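Local coordinates for protein trans-4-hydroxy-L-proline dehydratase (Clostridioides difficile 70-100-2010, PDB 6VXC) that catalyses, as a glycyl radical enzyme, the dehydration of trans-4-hydroxy-L-proline to (S)-1-pyrroline-5-carboxylate during anaerobic degradation of this amino acid, at residues G167-M173 / V466-N472; G191-L195 / L543-I547; R202-L206 / K217-E222; Y643-T648 / R659-L663. One frame throughout, in Å; residues are numbered along the deposited sequence.

Overall arrangement
The four contacts form two pairs. Contacts 1 and 4, centres 13 Å apart, lie on the outermost strands, 463-472 and 657-661, of one three-stranded parallel sheet, and they touch: Tyr470 CE1 is 3.2 Å from Leu663 O. Both border the probable active site. The side chains of Leu467 and Asp661 each come within about 4 Å of that of Glu456, the likely proton acceptor, and the side chain of Tyr470 within about 6 Å of that of Cys454, the likely radical cysteine. Contacts 2 and 3, centres 14 Å apart, share helix 192-205 away from that site; contacts 3 and 4 have centres 37 Å apart.

Contact 1: residues G167-M173 / V466-N472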
loop_
_atom_site.group_PDB
_atom_site.type_symbol
_atom_site.label_atom_id
_atom_site.label_comp_id
_atom_site.label_asym_id
_atom_site.label_seq_id
_atom_site.Cartn_x
_atom_site.Cartn_y
_atom_site.Cartn_z
ATOM N N GLY A 167 12.077 -10.500 -14.156
ATOM C CA GLY A 167 11.084 -9.452 -14.080
ATOM C C GLY A 167 9.699 -9.847 -14.544
ATOM O O GLY A 167 8.913 -8.963 -14.884
ATOM N N MET A 168 9.367 -11.150 -14.550
ATOM C CA MET A 168 8.002 -11.569 -14.848
ATOM C C MET A 168 7.041 -11.188 -13.724
ATOM O O MET A 168 5.846 -10.998 -13.961
ATOM C CB MET A 168 7.930 -13.090 -15.076
ATOM C CG MET A 168 8.771 -13.630 -16.227
ATOM S SD MET A 168 8.518 -12.706 -17.778
ATOM C CE MET A 168 6.739 -12.841 -18.046
ATOM N N PHE A 169 7.523 -11.156 -12.492
ATOM C CA PHE A 169 6.670 -10.820 -11.361
ATOM C C PHE A 169 7.575 -10.450 -10.198
ATOM O O PHE A 169 8.792 -10.620 -10.266
ATOM C CB PHE A 169 5.707 -11.965 -11.022
ATOM C CG PHE A 169 6.378 -13.303 -10.716
ATOM C CD1 PHE A 169 7.009 -13.521 -9.494
ATOM C CD2 PHE A 169 6.319 -14.350 -11.623
ATOM C CE1 PHE A 169 7.590 -14.769 -9.190
ATOM C CE2 PHE A 169 6.906 -15.602 -11.337
ATOM C CZ PHE A 169 7.545 -15.807 -10.117
ATOM N N THR A 170 6.976 -9.916 -9.136
ATOM C CA THR A 170 7.721 -9.596 -7.923
ATOM C C THR A 170 7.184 -10.448 -6.777
ATOM O O THR A 170 6.215 -11.186 -6.934
ATOM C CB THR A 170 7.639 -8.102 -7.559
ATOM O OG1 THR A 170 6.322 -7.806 -7.076
ATOM C CG2 THR A 170 7.963 -7.187 -8.765
ATOM N N GLU A 171 7.817 -10.324 -5.614
ATOM C CA GLU A 171 7.477 -11.116 -4.431
ATOM C C GLU A 171 7.403 -10.211 -3.204
ATOM O O GLU A 171 8.429 -9.737 -2.714
ATOM C CB GLU A 171 8.500 -12.230 -4.200
ATOM C CG GLU A 171 8.233 -12.977 -2.906
ATOM C CD GLU A 171 6.784 -13.375 -2.763
ATOM O OE1 GLU A 171 6.249 -13.992 -3.702
ATOM O OE2 GLU A 171 6.177 -13.076 -1.723
ATOM N N PHE A 172 6.193 -10.012 -2.686
ATOM C CA PHE A 172 5.992 -9.028 -1.628
ATOM C C PHE A 172 6.598 -9.453 -0.298
ATOM O O PHE A 172 6.965 -8.596 0.507
ATOM C CB PHE A 172 4.499 -8.749 -1.459
ATOM C CG PHE A 172 4.059 -7.458 -2.076
ATOM C CD1 PHE A 172 4.549 -7.073 -3.321
ATOM C CD2 PHE A 172 3.207 -6.606 -1.399
ATOM C CE1 PHE A 172 4.174 -5.868 -3.892
ATOM C CE2 PHE A 172 2.820 -5.397 -1.970
ATOM C CZ PHE A 172 3.320 -5.028 -3.222
ATOM N N MET A 173 6.748 -10.753 -0.045
ATOM C CA MET A 173 7.161 -11.177 1.287
ATOM C C MET A 173 8.666 -11.444 1.395
ATOM O O MET A 173 9.113 -12.025 2.388
ATOM C CB MET A 173 6.355 -12.402 1.729
ATOM C CG MET A 173 5.162 -12.049 2.613
ATOM S SD MET A 173 4.029 -10.868 1.806
ATOM C CE MET A 173 3.213 -11.919 0.618
ATOM N N VAL A 466 -4.048 -10.024 1.470
ATOM C CA VAL A 466 -2.601 -9.967 1.297
ATOM C C VAL A 466 -2.279 -9.813 -0.190
ATOM O O VAL A 466 -2.741 -10.598 -1.023
ATOM C CB VAL A 466 -1.927 -11.219 1.887
ATOM C CG1 VAL A 466 -0.423 -11.197 1.631
ATOM C CG2 VAL A 466 -2.221 -11.350 3.395
ATOM N N LEU A 467 -1.481 -8.802 -0.515
ATOM C CA LEU A 467 -0.913 -8.658 -1.849
ATOM C C LEU A 467 0.353 -9.503 -1.918
ATOM O O LEU A 467 1.168 -9.467 -0.990
ATOM C CB LEU A 467 -0.580 -7.193 -2.135
ATOM C CG LEU A 467 -1.684 -6.308 -2.736
ATOM C CD1 LEU A 467 -2.960 -6.416 -1.942
ATOM C CD2 LEU A 467 -1.234 -4.861 -2.806
ATOM N N THR A 468 0.523 -10.281 -2.995
ATOM C CA THR A 468 1.691 -11.157 -3.080
ATOM C C THR A 468 2.742 -10.704 -4.090
ATOM O O THR A 468 3.860 -11.229 -4.057
ATOM C CB THR A 468 1.282 -12.617 -3.393
ATOM O OG1 THR A 468 0.708 -12.706 -4.697
ATOM C CG2 THR A 468 0.286 -13.175 -2.358
ATOM N N GLY A 469 2.426 -9.765 -4.973
ATOM C CA GLY A 469 3.383 -9.235 -5.923
ATOM C C GLY A 469 2.713 -8.846 -7.230
ATOM O O GLY A 469 1.623 -9.297 -7.558
ATOM N N TYR A 470 3.411 -8.001 -8.001
ATOM C CA TYR A 470 2.948 -7.536 -9.312
ATOM C C TYR A 470 3.241 -8.584 -10.391
ATOM O O TYR A 470 4.207 -9.338 -10.300
ATOM C CB TYR A 470 3.631 -6.212 -9.689
ATOM C CG TYR A 470 3.423 -5.141 -8.652
ATOM C CD1 TYR A 470 2.248 -4.404 -8.613
ATOM C CD2 TYR A 470 4.378 -4.909 -7.683
ATOM C CE1 TYR A 470 2.045 -3.435 -7.625
ATOM C CE2 TYR A 470 4.190 -3.957 -6.693
ATOM C CZ TYR A 470 3.023 -3.216 -6.668
ATOM O OH TYR A 470 2.839 -2.272 -5.685
ATOM N N MET A 471 2.390 -8.616 -11.417
ATOM C CA MET A 471 2.505 -9.549 -12.532
ATOM C C MET A 471 2.678 -8.744 -13.814
ATOM O O MET A 471 1.838 -7.898 -14.134
ATOM C CB MET A 471 1.267 -10.447 -12.621
ATOM C CG MET A 471 1.341 -11.549 -13.688
ATOM S SD MET A 471 2.650 -12.740 -13.417
ATOM C CE MET A 471 2.266 -13.346 -11.774
ATOM N N ASN A 472 3.739 -9.040 -14.564
ATOM C CA ASN A 472 4.149 -8.264 -15.735
ATOM C C ASN A 472 3.370 -8.787 -16.948
ATOM O O ASN A 472 3.853 -9.593 -17.737
ATOM C CB ASN A 472 5.669 -8.380 -15.920
ATOM C CG ASN A 472 6.241 -7.375 -16.932
ATOM O OD1 ASN A 472 5.510 -6.798 -17.749
ATOM N ND2 ASN A 472 7.569 -7.197 -16.901
#
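The rings of Phe172 and Tyr470 form an offset edge-to-face pair. Tyr470 CE2 lies in the plane of the Phe172 ring, at its edge and 3.4 Å from Phe172 CE1, while that edge is turned toward the Tyr470 face with the planes at 68°. Phe172 also stacks on Trp297. The setting is an extended loop lying antiparallel against strand 463-472, an outermost strand of the three-stranded parallel sheet. Its single beta bridge, Phe169 with Met471, is a non-hydrogen-bonded pair: the flanking bonds run from Asn472 N to Met168 O (2.9 Å) and from Thr170 N to Tyr470 O (3.1 Å).

Beyond the bridge a side chain replaces the backbone acceptor. Thr170 OG1 sits between its own N and carbonyl carbon (chi1 72°), where it accepts from Tyr470 N at 3.1 Å; the same hydroxyl also bonds Glu353. Gly469 brings its CA to 3.6 Å from Thr170 O, a CH...O contact. Phe172 N then reaches Thr468 O at 3.0 Å from above the carbonyl plane, and Lys524 NZ bonds both Thr468 O and Thr170 O. At the other end Asn472 is the N-cap of helix 473-481: its OD1 receives Lys475 N, while its ND2, with the acceptor almost in the amide plane, gives a nearly straight bond (167°) to Gly167 O, at 3.0 Å.

Contact 2: residues G191-L195 / L543-I547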
loop_
_atom_site.group_PDB
_atom_site.type_symbol
_atom_site.label_atom_id
_atom_site.label_comp_id
_atom_site.label_asym_id
_atom_site.label_seq_id
_atom_site.Cartn_x
_atom_site.Cartn_y
_atom_site.Cartn_z
ATOM N N GLY A 191 -9.946 -1.834 25.924
ATOM C CA GLY A 191 -8.519 -1.728 26.126
ATOM C C GLY A 191 -7.885 -3.103 26.066
ATOM O O GLY A 191 -8.562 -4.112 25.902
ATOM N N PHE A 192 -6.557 -3.136 26.187
ATOM C CA PHE A 192 -5.865 -4.414 26.114
ATOM C C PHE A 192 -6.003 -5.246 27.384
ATOM O O PHE A 192 -5.829 -6.470 27.323
ATOM C CB PHE A 192 -4.400 -4.187 25.744
ATOM C CG PHE A 192 -4.228 -3.885 24.287
ATOM C CD1 PHE A 192 -4.111 -4.913 23.362
ATOM C CD2 PHE A 192 -4.249 -2.572 23.829
ATOM C CE1 PHE A 192 -3.993 -4.636 21.994
ATOM C CE2 PHE A 192 -4.127 -2.290 22.463
ATOM C CZ PHE A 192 -4.001 -3.317 21.550
ATOM N N LEU A 193 -6.347 -4.626 28.517
ATOM C CA LEU A 193 -6.737 -5.413 29.678
ATOM C C LEU A 193 -8.053 -6.131 29.429
ATOM O O LEU A 193 -8.224 -7.274 29.861
ATOM C CB LEU A 193 -6.842 -4.533 30.922
ATOM C CG LEU A 193 -5.534 -3.966 31.425
ATOM C CD1 LEU A 193 -5.822 -2.976 32.531
ATOM C CD2 LEU A 193 -4.621 -5.093 31.913
ATOM N N ASP A 194 -8.995 -5.473 28.738
ATOM C CA ASP A 194 -10.248 -6.132 28.360
ATOM C C ASP A 194 -9.997 -7.310 27.425
ATOM O O ASP A 194 -10.599 -8.382 27.571
ATOM C CB ASP A 194 -11.192 -5.152 27.666
ATOM C CG ASP A 194 -11.665 -4.034 28.565
ATOM O OD1 ASP A 194 -11.927 -4.284 29.763
ATOM O OD2 ASP A 194 -11.789 -2.899 28.048
ATOM N N LEU A 195 -9.174 -7.096 26.393
ATOM C CA LEU A 195 -8.906 -8.167 25.441
ATOM C C LEU A 195 -8.228 -9.325 26.151
ATOM O O LEU A 195 -8.549 -10.489 25.903
ATOM C CB LEU A 195 -8.042 -7.637 24.294
ATOM C CG LEU A 195 -8.710 -6.582 23.387
ATOM C CD1 LEU A 195 -7.707 -5.872 22.467
ATOM C CD2 LEU A 195 -9.789 -7.225 22.549
ATOM N N LEU A 543 0.145 -9.668 18.450
ATOM C CA LEU A 543 -0.451 -8.362 18.727
ATOM C C LEU A 543 -1.536 -8.043 17.703
ATOM O O LEU A 543 -2.683 -7.781 18.069
ATOM C CB LEU A 543 0.609 -7.255 18.767
ATOM C CG LEU A 543 0.050 -5.836 18.979
ATOM C CD1 LEU A 543 -0.715 -5.754 20.313
ATOM C CD2 LEU A 543 1.153 -4.754 18.942
ATOM N N MET A 544 -1.223 -8.136 16.410
ATOM C CA MET A 544 -2.259 -7.857 15.415
ATOM C C MET A 544 -3.487 -8.743 15.627
ATOM O O MET A 544 -4.625 -8.286 15.469
ATOM C CB MET A 544 -1.712 -8.028 13.996
ATOM C CG MET A 544 -2.742 -7.731 12.897
ATOM S SD MET A 544 -3.100 -5.955 12.756
ATOM C CE MET A 544 -1.549 -5.407 12.055
ATOM N N SER A 545 -3.276 -10.007 16.009
ATOM C CA SER A 545 -4.402 -10.915 16.180
ATOM C C SER A 545 -5.379 -10.427 17.245
ATOM O O SER A 545 -6.577 -10.705 17.147
ATOM C CB SER A 545 -3.900 -12.321 16.514
ATOM O OG SER A 545 -3.069 -12.821 15.479
ATOM N N THR A 546 -4.901 -9.718 18.273
ATOM C CA THR A 546 -5.798 -9.313 19.354
ATOM C C THR A 546 -6.870 -8.336 18.892
ATOM O O THR A 546 -7.916 -8.243 19.536
ATOM C CB THR A 546 -5.024 -8.676 20.516
ATOM O OG1 THR A 546 -4.402 -7.459 20.070
ATOM C CG2 THR A 546 -3.960 -9.649 21.101
ATOM N N ILE A 547 -6.658 -7.622 17.786
ATOM C CA ILE A 547 -7.579 -6.570 17.386
ATOM C C ILE A 547 -8.264 -6.859 16.051
ATOM O O ILE A 547 -8.886 -5.971 15.488
ATOM C CB ILE A 547 -6.874 -5.201 17.341
ATOM C CG1 ILE A 547 -5.705 -5.261 16.365
ATOM C CG2 ILE A 547 -6.465 -4.754 18.753
ATOM C CD1 ILE A 547 -5.091 -3.913 16.047
#
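Phe192 reaches across to Leu543, Thr546 and Ile547 from the first turn of helix 192-205. Its CB places CG beside the backbone N (chi1 -77°), and the ring extends from there toward helix 542-546. CD1 passes 4.2 Å from Thr546 OG1. The next atom, CE1, has two neighbours: Thr546 OG1, in the ring plane at its edge and 3.4 Å away, and Leu543 CD1 at 3.8 Å. The tip, CZ, comes within 4.0 Å of Ile547 CG2. That methyl also takes Leu195 CD1, at 4.1 Å, so it is shared by two side chains one helical turn apart. The other Leu195 branch, CD2, rests 3.7 Å from Thr546 O. Met231 of helix 214-248 and Val286 of helix 276-293 also touch the Phe192 side chain, placing the contact in a buried junction of helices.

Thr546 is the polar member. Its hydroxyl gives its proton to Leu543 O (2.7 Å, in the carbonyl plane), an acceptor that also takes Thr546 N. With the proton spent inside its own helix, OG1 probably presents only its oxygen to the slightly positive C-H edge of Phe192; apart from Thr546 O against the Leu195 methyls, the remaining packing is between carbon atoms.

Contact 3: residues R202-L206 / K217-E222; sequences RLKEL and KKADLE
This is a surface contact between two consecutive helices: the C-terminal part of helix 192-205 packs on an early part of helix 214-248, where the chain doubles back through a short loop. The touching atoms are mainly carbon. Leu203 CD2 lodges against Leu221 CB (3.6 Å) and Lys218 CG (3.8 Å), and the Leu203 and Leu221 side chains lie alongside each other, running in opposing senses. Leu206 spreads its two methyls over the start of the other segment, CD1 lying 3.7 Å from Lys218 CB and CD2 4.0 Å from Lys217 CB. Leu221 CD1 reaches back to Arg202 CB, again at 4.0 Å. The lysines therefore contribute their aliphatic stems.

At one edge two basic residues meet, with Arg202 NH2 3.8 Å from Lys217 CD. Their charged ends, Arg202 NH2 and Lys217 NZ, stay 5.4 Å apart, and each residue has its own acidic partner, which probably offsets the like charge. Arg202 folds at chi2 and chi3 (-68° and -71°), which curls the guanidinium back so that NH1 bridges to Glu205 OE2 at 3.1 Å within its own segment, the carboxylate oxygen being met on its anti side. Lys217 NZ instead pairs with Asp211 and Asp213 of the connecting loop.

Both segments are also tied to the chain following helix 542-546: Arg202 NE bonds Ile552 O in helix 551-554, and Asp220 OD2, on helix 214-248, bridges to Arg560 and receives Asp557 N.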
loop_
_atom_site.group_PDB
_atom_site.type_symbol
_atom_site.label_atom_id
_atom_site.label_comp_id
_atom_site.label_asym_id
_atom_site.label_seq_id
_atom_site.Cartn_x
_atom_site.Cartn_y
_atom_site.Cartn_z
ATOM N N ARG A 202 -11.254 -17.508 26.770
ATOM C CA ARG A 202 -11.116 -18.518 25.722
ATOM C C ARG A 202 -10.210 -19.658 26.177
ATOM O O ARG A 202 -10.511 -20.830 25.942
ATOM C CB ARG A 202 -10.563 -17.892 24.441
ATOM C CG ARG A 202 -11.571 -17.128 23.606
ATOM C CD ARG A 202 -12.629 -18.035 22.961
ATOM N NE ARG A 202 -12.082 -18.860 21.880
ATOM C CZ ARG A 202 -12.105 -20.192 21.856
ATOM N NH1 ARG A 202 -12.644 -20.877 22.852
ATOM N NH2 ARG A 202 -11.575 -20.843 20.833
ATOM N N LEU A 203 -9.077 -19.328 26.802
ATOM C CA LEU A 203 -8.158 -20.364 27.267
ATOM C C LEU A 203 -8.845 -21.330 28.233
ATOM O O LEU A 203 -8.590 -22.537 28.198
ATOM C CB LEU A 203 -6.923 -19.730 27.910
ATOM C CG LEU A 203 -5.870 -19.206 26.925
ATOM C CD1 LEU A 203 -4.829 -18.323 27.613
ATOM C CD2 LEU A 203 -5.201 -20.368 26.207
ATOM N N LYS A 204 -9.719 -20.819 29.099
ATOM C CA LYS A 204 -10.365 -21.679 30.082
ATOM C C LYS A 204 -11.373 -22.624 29.450
ATOM O O LYS A 204 -11.701 -23.649 30.057
ATOM C CB LYS A 204 -11.040 -20.829 31.159
ATOM C CG LYS A 204 -10.052 -20.135 32.067
ATOM C CD LYS A 204 -10.742 -19.298 33.133
ATOM C CE LYS A 204 -9.732 -18.396 33.826
ATOM N NZ LYS A 204 -10.313 -17.139 34.404
ATOM N N GLU A 205 -11.860 -22.333 28.251
ATOM C CA GLU A 205 -12.887 -23.181 27.670
ATOM C C GLU A 205 -12.356 -24.133 26.604
ATOM O O GLU A 205 -13.133 -24.904 26.043
ATOM C CB GLU A 205 -14.019 -22.315 27.128
ATOM C CG GLU A 205 -13.629 -21.362 26.070
ATOM C CD GLU A 205 -14.762 -20.403 25.724
ATOM O OE1 GLU A 205 -15.848 -20.519 26.324
ATOM O OE2 GLU A 205 -14.559 -19.532 24.855
ATOM N N LEU A 206 -11.051 -24.140 26.358
ATOM C CA LEU A 206 -10.474 -25.112 25.434
ATOM C C LEU A 206 -10.736 -26.538 25.919
ATOM O O LEU A 206 -10.554 -26.857 27.097
ATOM C CB LEU A 206 -8.969 -24.874 25.302
ATOM C CG LEU A 206 -8.569 -23.538 24.673
ATOM C CD1 LEU A 206 -7.068 -23.414 24.581
ATOM C CD2 LEU A 206 -9.217 -23.377 23.300
ATOM N N LYS A 217 -4.657 -23.770 19.359
ATOM C CA LYS A 217 -5.386 -22.612 19.859
ATOM C C LYS A 217 -4.720 -22.043 21.104
ATOM O O LYS A 217 -4.566 -20.820 21.231
ATOM C CB LYS A 217 -6.831 -22.992 20.163
ATOM C CG LYS A 217 -7.626 -23.524 18.971
ATOM C CD LYS A 217 -9.070 -23.117 19.106
ATOM C CE LYS A 217 -10.056 -24.241 18.921
ATOM N NZ LYS A 217 -10.109 -24.876 17.595
ATOM N N LYS A 218 -4.302 -22.923 22.023
ATOM C CA LYS A 218 -3.688 -22.478 23.271
ATOM C C LYS A 218 -2.405 -21.700 23.021
ATOM O O LYS A 218 -2.179 -20.656 23.638
ATOM C CB LYS A 218 -3.409 -23.679 24.177
ATOM C CG LYS A 218 -2.933 -23.315 25.575
ATOM C CD LYS A 218 -2.468 -24.554 26.347
ATOM C CE LYS A 218 -1.969 -24.215 27.743
ATOM N NZ LYS A 218 -3.119 -23.947 28.651
ATOM N N ALA A 219 -1.552 -22.200 22.117
ATOM C CA ALA A 219 -0.297 -21.523 21.808
ATOM C C ALA A 219 -0.553 -20.118 21.255
ATOM O O ALA A 219 0.091 -19.148 21.676
ATOM C CB ALA A 219 0.517 -22.367 20.823
ATOM N N ASP A 220 -1.505 -19.987 20.324
ATOM C CA ASP A 220 -1.826 -18.666 19.772
ATOM C C ASP A 220 -2.459 -17.749 20.823
ATOM O O ASP A 220 -2.123 -16.571 20.897
ATOM C CB ASP A 220 -2.778 -18.796 18.576
ATOM C CG ASP A 220 -2.068 -19.155 17.266
ATOM O OD1 ASP A 220 -0.822 -19.064 17.194
ATOM O OD2 ASP A 220 -2.781 -19.524 16.302
ATOM N N LEU A 221 -3.382 -18.271 21.636
ATOM C CA LEU A 221 -4.043 -17.452 22.654
ATOM C C LEU A 221 -3.061 -17.029 23.748
ATOM O O LEU A 221 -3.095 -15.884 24.211
ATOM C CB LEU A 221 -5.221 -18.230 23.249
ATOM C CG LEU A 221 -6.410 -18.384 22.296
ATOM C CD1 LEU A 221 -7.296 -19.531 22.697
ATOM C CD2 LEU A 221 -7.236 -17.094 22.231
ATOM N N GLU A 222 -2.180 -17.936 24.174
ATOM C CA GLU A 222 -1.147 -17.551 25.137
ATOM C C GLU A 222 -0.281 -16.422 24.596
ATOM O O GLU A 222 0.087 -15.503 25.334
ATOM C CB GLU A 222 -0.260 -18.746 25.514
ATOM C CG GLU A 222 -0.894 -19.753 26.425
ATOM C CD GLU A 222 0.059 -20.889 26.832
ATOM O OE1 GLU A 222 -0.231 -21.537 27.858
ATOM O OE2 GLU A 222 1.088 -21.121 26.155
#

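Contact 4: residues Y643-T648 / R659-L663; sequences YYNEVT and RVDML
Two torsions bring Tyr643 and Val660 together. Tyr643 places CG anti to its backbone N (chi1 -175°), which swings the ring off helix 630-647 toward the strand, while Val660 stands well away from a staggered position (chi1 129°) and directs CG2 at the helix. That methyl is the hub of the contact: it lies 3.5 Å from Tyr643 CE2 and 3.6 Å from Val647 CB. Met662, bent at chi2 and chi3, brings SD to 4.0 Å from Tyr643 CE2, an oblique Met-aromatic contact. Val647 CG1 packs against Arg659 O, and the Tyr643 hydroxyl bonds Ile570 O on the central strand.

Toward the end of the helix the contact becomes polar and water-mediated. Thr648 N and Thr648 OG1 grip Tyr644 O from opposite faces of its plane, the hydroxyl bond measuring 2.8 Å. This leaves Thr648 OG1 to accept from water 2 at 2.9 Å, which in turn takes a weak bond from Val660 N. Water 1, in the guanidinium plane of Arg659, accepts from NH1 at 2.8 Å and links it to Tyr644 OH; Arg659 NH2 pairs with Glu657.

The axes of helix 643-647 and strand 659-661 approach to 7.6 Å with 145° between their directions, so the helix runs roughly antiparallel to the strand that follows it. The side chain of Asp661, its CB directed away from the helix, comes within about 4 Å of that of Glu456, the probable proton acceptor of the active site. Helix and parallel strand packed in this way are consistent with the alpha/beta barrel of glycyl radical enzymes.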
loop_
_atom_site.group_PDB
_atom_site.type_symbol
_atom_site.label_atom_id
_atom_site.label_comp_id
_atom_site.label_asym_id
_atom_site.label_seq_id
_atom_site.Cartn_x
_atom_site.Cartn_y
_atom_site.Cartn_z
ATOM N N TYR A 643 -7.266 -12.656 -17.226
ATOM C CA TYR A 643 -6.525 -12.487 -15.979
ATOM C C TYR A 643 -7.395 -12.807 -14.772
ATOM O O TYR A 643 -7.007 -13.589 -13.895
ATOM C CB TYR A 643 -5.985 -11.055 -15.901
ATOM C CG TYR A 643 -5.101 -10.783 -14.715
ATOM C CD1 TYR A 643 -3.904 -11.464 -14.547
ATOM C CD2 TYR A 643 -5.431 -9.805 -13.783
ATOM C CE1 TYR A 643 -3.067 -11.197 -13.478
ATOM C CE2 TYR A 643 -4.601 -9.537 -12.702
ATOM C CZ TYR A 643 -3.420 -10.236 -12.555
ATOM O OH TYR A 643 -2.570 -9.992 -11.496
ATOM N N TYR A 644 -8.586 -12.217 -14.725
ATOM C CA TYR A 644 -9.544 -12.526 -13.673
ATOM C C TYR A 644 -9.804 -14.026 -13.591
ATOM O O TYR A 644 -9.780 -14.612 -12.505
ATOM C CB TYR A 644 -10.849 -11.781 -13.938
ATOM C CG TYR A 644 -12.027 -12.245 -13.124
ATOM C CD1 TYR A 644 -12.238 -11.752 -11.846
ATOM C CD2 TYR A 644 -12.937 -13.164 -13.637
ATOM C CE1 TYR A 644 -13.303 -12.168 -11.089
ATOM C CE2 TYR A 644 -14.020 -13.597 -12.875
ATOM C CZ TYR A 644 -14.192 -13.083 -11.596
ATOM O OH TYR A 644 -15.235 -13.477 -10.810
ATOM N N ASN A 645 -10.046 -14.666 -14.740
ATOM C CA ASN A 645 -10.399 -16.083 -14.756
ATOM C C ASN A 645 -9.233 -16.968 -14.343
ATOM O O ASN A 645 -9.442 -17.988 -13.680
ATOM C CB ASN A 645 -10.879 -16.497 -16.150
ATOM C CG ASN A 645 -12.305 -16.048 -16.451
ATOM O OD1 ASN A 645 -13.147 -15.980 -15.570
ATOM N ND2 ASN A 645 -12.571 -15.750 -17.711
ATOM N N GLU A 646 -8.011 -16.590 -14.702
ATOM C CA GLU A 646 -6.854 -17.418 -14.388
ATOM C C GLU A 646 -6.522 -17.404 -12.901
ATOM O O GLU A 646 -6.049 -18.417 -12.364
ATOM C CB GLU A 646 -5.660 -16.945 -15.205
ATOM C CG GLU A 646 -4.446 -17.823 -15.094
ATOM C CD GLU A 646 -4.733 -19.226 -15.551
ATOM O OE1 GLU A 646 -5.276 -19.393 -16.670
ATOM O OE2 GLU A 646 -4.415 -20.153 -14.784
ATOM N N VAL A 647 -6.785 -16.295 -12.217
ATOM C CA VAL A 647 -6.361 -16.115 -10.833
ATOM C C VAL A 647 -7.484 -16.398 -9.838
ATOM O O VAL A 647 -7.268 -17.071 -8.831
ATOM C CB VAL A 647 -5.777 -14.698 -10.628
ATOM C CG1 VAL A 647 -5.525 -14.443 -9.137
ATOM C CG2 VAL A 647 -4.502 -14.551 -11.404
ATOM N N THR A 648 -8.689 -15.883 -10.095
ATOM C CA THR A 648 -9.721 -15.792 -9.061
ATOM C C THR A 648 -10.293 -17.156 -8.657
ATOM O O THR A 648 -10.693 -17.962 -9.501
ATOM C CB THR A 648 -10.859 -14.893 -9.550
ATOM O OG1 THR A 648 -10.341 -13.615 -9.932
ATOM C CG2 THR A 648 -11.905 -14.712 -8.460
ATOM N N ARG A 659 -7.885 -13.459 -5.508
ATOM C CA ARG A 659 -8.650 -12.497 -6.281
ATOM C C ARG A 659 -7.671 -11.554 -6.980
ATOM O O ARG A 659 -6.456 -11.655 -6.821
ATOM C CB ARG A 659 -9.651 -11.741 -5.395
ATOM C CG ARG A 659 -10.644 -12.664 -4.636
ATOM C CD ARG A 659 -11.763 -11.886 -3.936
ATOM N NE ARG A 659 -12.649 -11.275 -4.920
ATOM C CZ ARG A 659 -13.548 -11.942 -5.637
ATOM N NH1 ARG A 659 -14.309 -11.295 -6.518
ATOM N NH2 ARG A 659 -13.706 -13.250 -5.456
ATOM N N VAL A 660 -8.207 -10.593 -7.716
ATOM C CA VAL A 660 -7.428 -9.825 -8.671
ATOM C C VAL A 660 -7.586 -8.340 -8.360
ATOM O O VAL A 660 -8.661 -7.906 -7.938
ATOM C CB VAL A 660 -7.913 -10.221 -10.085
ATOM C CG1 VAL A 660 -8.264 -9.071 -10.936
ATOM C CG2 VAL A 660 -6.941 -11.251 -10.738
ATOM N N ASP A 661 -6.495 -7.577 -8.501
ATOM C CA ASP A 661 -6.538 -6.115 -8.492
ATOM C C ASP A 661 -5.521 -5.582 -9.507
ATOM O O ASP A 661 -4.721 -6.337 -10.067
ATOM C CB ASP A 661 -6.316 -5.533 -7.067
ATOM C CG ASP A 661 -4.999 -5.957 -6.425
ATOM O OD1 ASP A 661 -4.095 -6.374 -7.166
ATOM O OD2 ASP A 661 -4.854 -5.855 -5.165
ATOM N N MET A 662 -5.562 -4.266 -9.752
ATOM C CA MET A 662 -4.803 -3.645 -10.840
ATOM C C MET A 662 -4.178 -2.344 -10.344
ATOM O O MET A 662 -4.838 -1.296 -10.352
ATOM C CB MET A 662 -5.711 -3.389 -12.034
ATOM C CG MET A 662 -6.625 -4.571 -12.328
ATOM S SD MET A 662 -5.768 -5.808 -13.301
ATOM C CE MET A 662 -5.760 -4.941 -14.863
ATOM N N LEU A 663 -2.913 -2.408 -9.937
ATOM C CA LEU A 663 -2.161 -1.229 -9.526
ATOM C C LEU A 663 -0.673 -1.507 -9.710
ATOM O O LEU A 663 -0.259 -2.668 -9.749
ATOM C CB LEU A 663 -2.475 -0.831 -8.071
ATOM C CG LEU A 663 -2.289 -1.653 -6.779
ATOM C CD1 LEU A 663 -2.966 -2.996 -6.870
ATOM C CD2 LEU A 663 -0.857 -1.782 -6.317
HETATM O O HOH W 1 -15.858 -12.663 -8.478
HETATM O O HOH W 2 -11.065 -11.256 -8.409
#